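Local coordinates for hypothetical protein (Pseudomonas syringae pv. tomato, PDB 2PAG), which is of unknown function but belongs to the SMI1/KNR4 family of the SUKH clan and binds calcium ions, at residues 11-16 with 51-56. Sequence-based numbering, arbitrary orientation.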
# COMPACT_ATOMS: atom_id res chain seq x y z
N ALA A 11 -7.40 1.78 -15.61
CA ALA A 11 -6.52 0.69 -16.00
C ALA A 11 -6.86 -0.58 -15.23
O ALA A 11 -6.28 -1.65 -15.49
CB ALA A 11 -5.07 1.07 -15.75
N ASN A 12 -7.79 -0.47 -14.29
CA ASN A 12 -8.20 -1.60 -13.46
C ASN A 12 -8.52 -2.85 -14.28
O ASN A 12 -9.30 -2.80 -15.23
CB ASN A 12 -9.43 -1.26 -12.62
CG ASN A 12 -9.89 -2.44 -11.78
OD1 ASN A 12 -9.17 -2.88 -10.88
ND2 ASN A 12 -11.08 -2.96 -12.07
N GLU A 13 -7.92 -3.96 -13.89
CA GLU A 13 -8.11 -5.22 -14.60
C GLU A 13 -9.20 -6.08 -13.96
O GLU A 13 -9.24 -6.27 -12.74
CB GLU A 13 -6.80 -6.00 -14.63
CG GLU A 13 -5.61 -5.19 -15.13
CD GLU A 13 -4.30 -5.93 -14.97
OE1 GLU A 13 -4.26 -6.90 -14.18
OE2 GLU A 13 -3.31 -5.54 -15.62
N PRO A 14 -10.10 -6.63 -14.79
CA PRO A 14 -11.16 -7.47 -14.24
C PRO A 14 -10.63 -8.74 -13.59
O PRO A 14 -9.66 -9.33 -14.06
CB PRO A 14 -12.04 -7.76 -15.46
CG PRO A 14 -11.07 -7.71 -16.60
CD PRO A 14 -10.23 -6.50 -16.25
N VAL A 15 -11.27 -9.13 -12.49
CA VAL A 15 -10.92 -10.34 -11.75
C VAL A 15 -12.23 -11.02 -11.37
O VAL A 15 -13.29 -10.40 -11.42
CB VAL A 15 -10.10 -10.03 -10.47
CG1 VAL A 15 -8.71 -9.53 -10.86
CG2 VAL A 15 -10.82 -9.01 -9.61
N PRO A 16 -12.18 -12.31 -10.99
CA PRO A 16 -13.38 -13.05 -10.60
C PRO A 16 -14.19 -12.37 -9.50
O PRO A 16 -15.39 -12.15 -9.65
CB PRO A 16 -12.83 -14.40 -10.16
CG PRO A 16 -11.62 -14.56 -11.02
CD PRO A 16 -10.99 -13.19 -10.92
N ASP A 51 -8.88 -0.75 -4.46
CA ASP A 51 -9.72 -1.79 -5.05
C ASP A 51 -9.23 -2.07 -6.47
O ASP A 51 -9.82 -2.86 -7.20
CB ASP A 51 -11.19 -1.35 -5.07
CG ASP A 51 -11.43 -0.12 -5.93
OD1 ASP A 51 -10.53 0.74 -6.00
OD2 ASP A 51 -12.53 -0.00 -6.51
N VAL A 52 -8.14 -1.42 -6.84
CA VAL A 52 -7.57 -1.57 -8.18
C VAL A 52 -6.60 -2.74 -8.34
O VAL A 52 -5.77 -3.04 -7.46
CB VAL A 52 -6.85 -0.26 -8.62
CG1 VAL A 52 -6.12 -0.47 -9.93
CG2 VAL A 52 -7.88 0.86 -8.76
N VAL A 53 -6.73 -3.41 -9.48
CA VAL A 53 -5.89 -4.54 -9.85
C VAL A 53 -5.16 -4.10 -11.11
O VAL A 53 -5.80 -3.73 -12.11
CB VAL A 53 -6.74 -5.79 -10.15
CG1 VAL A 53 -5.84 -6.95 -10.55
CG2 VAL A 53 -7.58 -6.15 -8.93
N TYR A 54 -3.82 -4.10 -11.07
CA TYR A 54 -3.04 -3.69 -12.23
C TYR A 54 -1.57 -4.12 -12.20
O TYR A 54 -0.93 -4.12 -11.15
CB TYR A 54 -3.05 -2.16 -12.39
CG TYR A 54 -2.21 -1.71 -13.57
CD1 TYR A 54 -2.73 -1.72 -14.86
CD2 TYR A 54 -0.87 -1.36 -13.40
CE1 TYR A 54 -1.95 -1.40 -15.96
CE2 TYR A 54 -0.07 -1.04 -14.50
CZ TYR A 54 -0.62 -1.06 -15.77
OH TYR A 54 0.17 -0.75 -16.86
N GLY A 55 -1.06 -4.47 -13.38
CA GLY A 55 0.34 -4.84 -13.52
C GLY A 55 0.83 -6.05 -12.76
O GLY A 55 0.09 -7.02 -12.56
N SER A 56 2.09 -5.99 -12.34
CA SER A 56 2.74 -7.09 -11.63
C SER A 56 2.92 -6.85 -10.14
O SER A 56 3.66 -7.58 -9.48
CB SER A 56 4.12 -7.36 -12.25
OG SER A 56 4.98 -6.24 -12.11
O HOH W 1 -2.29 -7.90 -13.22
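V53 is gripped through both of its backbone polar atoms, by the side chain of N12 and the backbone of E13. Its N-H points to OD1 of N12, V53 N to N12 OD1 being 2.9 Å, with the donor lying in the plane of the amide C=O. CG of N12 stands anti to its backbone N (chi1 179°), and this carries OD1 to V53 N. One residue on, E13 N donates to V53 O over 2.8 Å, and CA of N12 adds a C-H contact to the same oxygen. This is the tight part, two loops pinned together without strand pairing: 11-16 leaves helix 2-11, the loop 51-56 follows helix 40-49, and their directions differ by 106°. The contact thereby ties the start of the SUKH-family chain to the loop ahead of helix 71-81, at the surface and away from the calcium site. R9, in helix 2-11, adds a salt bridge to D51. Around the polar centre, CB of A11 rests 3.7 Å from CD1 of Y54, while A11 O approaches that ring from its rim. CG1 of V15 meets CG1 of V53 at 3.9 Å.

Toward solvent the grip slackens. The E13 side chain, extended beyond CG, crosses V53 at about a right angle and passes CA of Y54, yet G55 N reaches E13 OE2 only weakly, at 3.4 Å.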